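PDB 5C5G: spherulin-4 from Aspergillus clavatus, which probably hydrolyses glycosidic bonds in galactosaminogalactan, a fungal polysaccharide built from galactose and N-acetylgalactosamine, using a (beta/alpha)-barrel domain. Local coordinates for residues L162-Y175 / D196-V209. Residues are numbered along the deposited sequence; the frame is centred on the assembly and turned at random.
Sequences LSTADSTVVFEATY and DQLCAVIHSVPTSV
T168 N donates to Q197 O and C199 N to T168 O (both 2.8 Å), beginning a parallel ladder between neighbouring barrel strands 167-172 and 198-203, linked by a beta-alpha-beta crossover. A beta bulge interrupts it: V170 N bonds to C199 O, but V201 N takes F171 O, so 167-172 spends one extra residue and F171 N is left without a partner. The ladder resumes through A173 and ends at Y175 N, 2.9 Å from H203 O. Along the barrel interior, beta-branched V169 and V201 touch through CG1 and CG2 (3.9 Å), and compact C199 sets SG against V169 CG2. On the helix-facing side, I202 CG1 meets F171 CE1 obliquely, while small A200 and I202 both pack against V221 of helix 212-224. Y175 crosses P206 at about a right angle, CD2 3.4 Å from CD. H203 lies with one ring face over A173 O; its ND1 shares a 2.8 Å hydrogen bond with S204 OG, and water 3 links NE2 to E172 O. These two bonds fix the imidazole's rotation. Beside V201, E172 binds N-acetylgalactosamine in another structure of this protein; N152 and Y238 each hold one carboxylate oxygen. The hydrogen-bonded ladder, flanked by apolar side chains, thus carries a firmly oriented acidic group about 5 Å from the side chain of D116, another sugar-binding residue, consistent with a sugar-binding site at the strands' C-terminal ends.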
# COMPACT_ATOMS: atom_id res chain seq x y z
N LEU A 162 12.80 -5.45 -7.83
CA LEU A 162 11.47 -5.99 -7.62
C LEU A 162 11.47 -7.22 -6.72
O LEU A 162 10.54 -7.42 -5.94
CB LEU A 162 10.81 -6.33 -8.94
CG LEU A 162 10.54 -5.13 -9.84
CD1 LEU A 162 10.02 -5.60 -11.19
CD2 LEU A 162 9.57 -4.13 -9.23
N SER A 163 12.50 -8.05 -6.81
CA SER A 163 12.49 -9.29 -6.04
C SER A 163 12.84 -9.06 -4.56
O SER A 163 12.73 -9.99 -3.76
CB SER A 163 13.42 -10.32 -6.66
OG SER A 163 14.74 -9.86 -6.60
N THR A 164 13.23 -7.84 -4.19
CA THR A 164 13.51 -7.53 -2.79
C THR A 164 12.26 -7.17 -1.99
O THR A 164 12.32 -7.03 -0.76
CB THR A 164 14.55 -6.39 -2.65
OG1 THR A 164 14.02 -5.13 -3.08
CG2 THR A 164 15.77 -6.72 -3.47
N ALA A 165 11.13 -7.04 -2.65
CA ALA A 165 9.87 -6.67 -2.02
C ALA A 165 8.78 -7.65 -2.45
O ALA A 165 8.89 -8.29 -3.51
CB ALA A 165 9.47 -5.25 -2.38
N ASP A 166 7.74 -7.77 -1.66
CA ASP A 166 6.56 -8.52 -2.06
C ASP A 166 5.76 -7.79 -3.12
O ASP A 166 5.23 -8.42 -4.05
CB ASP A 166 5.70 -8.82 -0.85
CG ASP A 166 6.40 -9.73 0.12
OD1 ASP A 166 6.64 -10.90 -0.26
OD2 ASP A 166 6.73 -9.33 1.26
N SER A 167 5.70 -6.47 -3.02
CA SER A 167 5.07 -5.62 -4.03
C SER A 167 5.78 -4.31 -4.12
O SER A 167 6.30 -3.82 -3.11
CB SER A 167 3.60 -5.37 -3.71
OG SER A 167 2.86 -6.58 -3.69
N THR A 168 5.79 -3.73 -5.31
CA THR A 168 6.39 -2.43 -5.55
C THR A 168 5.38 -1.56 -6.27
O THR A 168 4.82 -1.96 -7.29
CB THR A 168 7.66 -2.56 -6.43
OG1 THR A 168 8.65 -3.32 -5.73
CG2 THR A 168 8.25 -1.22 -6.74
N VAL A 169 5.17 -0.36 -5.75
CA VAL A 169 4.33 0.64 -6.38
C VAL A 169 5.09 1.28 -7.53
O VAL A 169 5.93 2.14 -7.33
CB VAL A 169 3.88 1.71 -5.37
CG1 VAL A 169 2.88 2.64 -6.04
CG2 VAL A 169 3.26 1.08 -4.11
N VAL A 170 4.80 0.82 -8.74
CA VAL A 170 5.53 1.27 -9.92
C VAL A 170 4.82 2.37 -10.68
O VAL A 170 5.40 2.90 -11.63
CB VAL A 170 5.84 0.11 -10.89
CG1 VAL A 170 6.76 -0.92 -10.23
CG2 VAL A 170 4.57 -0.55 -11.44
N PHE A 171 3.61 2.73 -10.26
CA PHE A 171 2.89 3.85 -10.83
C PHE A 171 2.17 4.52 -9.68
O PHE A 171 1.44 3.86 -8.94
CB PHE A 171 1.88 3.40 -11.90
CG PHE A 171 1.21 4.56 -12.56
CD1 PHE A 171 0.07 5.11 -12.00
CD2 PHE A 171 1.76 5.16 -13.68
CE1 PHE A 171 -0.51 6.22 -12.56
CE2 PHE A 171 1.17 6.26 -14.26
CZ PHE A 171 0.05 6.79 -13.70
N GLU A 172 2.39 5.82 -9.51
CA GLU A 172 1.73 6.61 -8.47
C GLU A 172 1.55 8.01 -9.03
O GLU A 172 2.44 8.85 -8.90
CB GLU A 172 2.53 6.64 -7.16
CG GLU A 172 1.76 7.33 -6.03
CD GLU A 172 2.60 7.94 -4.94
OE1 GLU A 172 3.79 7.62 -4.82
OE2 GLU A 172 2.03 8.77 -4.20
N ALA A 173 0.42 8.27 -9.67
CA ALA A 173 0.26 9.52 -10.38
C ALA A 173 -1.18 9.72 -10.77
O ALA A 173 -2.05 8.91 -10.44
CB ALA A 173 1.15 9.53 -11.62
N THR A 174 -1.46 10.81 -11.46
CA THR A 174 -2.81 11.10 -11.89
C THR A 174 -3.25 10.17 -13.02
O THR A 174 -2.46 9.61 -13.77
CB THR A 174 -2.94 12.53 -12.43
OG1 THR A 174 -2.13 12.65 -13.60
CG2 THR A 174 -2.53 13.56 -11.39
N TYR A 175 -4.56 10.09 -13.17
CA TYR A 175 -5.15 9.42 -14.31
C TYR A 175 -4.65 10.02 -15.63
O TYR A 175 -4.39 9.28 -16.60
CB TYR A 175 -6.67 9.52 -14.21
CG TYR A 175 -7.41 8.91 -15.37
CD1 TYR A 175 -7.64 7.55 -15.44
CD2 TYR A 175 -7.89 9.70 -16.41
CE1 TYR A 175 -8.31 6.99 -16.50
CE2 TYR A 175 -8.57 9.15 -17.48
CZ TYR A 175 -8.77 7.79 -17.52
OH TYR A 175 -9.45 7.27 -18.59
N ASP A 196 2.13 -9.98 -10.02
CA ASP A 196 2.11 -10.26 -8.59
C ASP A 196 3.11 -9.41 -7.81
O ASP A 196 3.00 -9.28 -6.60
CB ASP A 196 2.38 -11.74 -8.31
CG ASP A 196 1.25 -12.65 -8.74
OD1 ASP A 196 0.17 -12.15 -9.12
OD2 ASP A 196 1.44 -13.89 -8.68
N GLN A 197 4.10 -8.85 -8.49
CA GLN A 197 5.11 -8.00 -7.88
C GLN A 197 4.75 -6.52 -7.84
O GLN A 197 5.51 -5.74 -7.29
CB GLN A 197 6.41 -8.14 -8.65
CG GLN A 197 6.94 -9.54 -8.64
CD GLN A 197 8.20 -9.64 -9.46
OE1 GLN A 197 8.16 -9.50 -10.67
NE2 GLN A 197 9.33 -9.82 -8.80
N LEU A 198 3.64 -6.14 -8.48
CA LEU A 198 3.40 -4.74 -8.84
C LEU A 198 2.13 -4.18 -8.27
O LEU A 198 1.09 -4.85 -8.18
CB LEU A 198 3.34 -4.62 -10.36
CG LEU A 198 4.53 -5.21 -11.12
CD1 LEU A 198 4.30 -5.05 -12.62
CD2 LEU A 198 5.84 -4.60 -10.70
N CYS A 199 2.21 -2.90 -7.90
CA CYS A 199 1.08 -2.14 -7.42
C CYS A 199 0.94 -0.87 -8.24
O CYS A 199 1.93 -0.28 -8.68
CB CYS A 199 1.28 -1.77 -5.95
SG CYS A 199 0.05 -0.71 -5.22
N ALA A 200 -0.30 -0.45 -8.44
CA ALA A 200 -0.64 0.76 -9.16
C ALA A 200 -1.52 1.64 -8.31
O ALA A 200 -2.54 1.18 -7.78
CB ALA A 200 -1.35 0.44 -10.45
N VAL A 201 -1.15 2.92 -8.23
CA VAL A 201 -1.90 3.93 -7.53
C VAL A 201 -2.27 5.03 -8.53
O VAL A 201 -1.38 5.72 -9.05
CB VAL A 201 -1.07 4.52 -6.38
CG1 VAL A 201 -1.77 5.72 -5.76
CG2 VAL A 201 -0.83 3.47 -5.31
N ILE A 202 -3.56 5.19 -8.77
CA ILE A 202 -4.05 6.17 -9.73
C ILE A 202 -5.03 7.07 -9.02
O ILE A 202 -6.10 6.64 -8.62
CB ILE A 202 -4.75 5.50 -10.93
CG1 ILE A 202 -3.85 4.45 -11.58
CG2 ILE A 202 -5.16 6.54 -11.97
CD1 ILE A 202 -4.59 3.55 -12.57
N HIS A 203 -4.67 8.34 -8.88
CA HIS A 203 -5.54 9.31 -8.26
C HIS A 203 -6.01 10.33 -9.29
O HIS A 203 -5.64 10.24 -10.47
CB HIS A 203 -4.86 9.97 -7.06
CG HIS A 203 -3.54 10.60 -7.36
ND1 HIS A 203 -3.40 11.74 -8.13
CD2 HIS A 203 -2.29 10.26 -6.97
CE1 HIS A 203 -2.12 12.06 -8.20
NE2 HIS A 203 -1.43 11.18 -7.50
N SER A 204 -6.84 11.27 -8.87
CA SER A 204 -7.27 12.36 -9.74
C SER A 204 -8.01 11.83 -10.96
O SER A 204 -7.97 12.43 -12.04
CB SER A 204 -6.07 13.22 -10.15
OG SER A 204 -5.31 13.58 -9.00
N VAL A 205 -8.73 10.73 -10.80
CA VAL A 205 -9.55 10.23 -11.89
C VAL A 205 -10.75 11.16 -12.09
O VAL A 205 -11.45 11.48 -11.12
CB VAL A 205 -10.04 8.81 -11.60
CG1 VAL A 205 -10.87 8.29 -12.76
CG2 VAL A 205 -8.87 7.88 -11.35
N PRO A 206 -11.00 11.63 -13.33
CA PRO A 206 -12.16 12.49 -13.56
C PRO A 206 -13.44 11.78 -13.17
O PRO A 206 -13.57 10.58 -13.35
CB PRO A 206 -12.14 12.72 -15.08
CG PRO A 206 -10.74 12.46 -15.49
CD PRO A 206 -10.20 11.44 -14.55
N THR A 207 -14.41 12.53 -12.66
CA THR A 207 -15.63 11.89 -12.17
C THR A 207 -16.41 11.23 -13.31
O THR A 207 -17.22 10.34 -13.06
CB THR A 207 -16.53 12.86 -11.40
OG1 THR A 207 -16.77 14.00 -12.21
CG2 THR A 207 -15.86 13.28 -10.10
N SER A 208 -16.15 11.64 -14.55
CA SER A 208 -16.81 11.04 -15.71
C SER A 208 -16.35 9.61 -15.98
O SER A 208 -17.00 8.87 -16.73
CB SER A 208 -16.59 11.92 -16.94
OG SER A 208 -15.20 12.16 -17.14
N VAL A 209 -15.24 9.21 -15.39
CA VAL A 209 -14.83 7.82 -15.44
C VAL A 209 -15.61 7.08 -14.36
O VAL A 209 -15.15 6.88 -13.24
CB VAL A 209 -13.32 7.65 -15.26
CG1 VAL A 209 -12.93 6.18 -15.39
CG2 VAL A 209 -12.57 8.50 -16.27
O HOH W 1 8.08 -5.97 -5.86
O HOH W 2 9.05 -10.05 -5.77
O HOH W 3 1.42 11.29 -7.41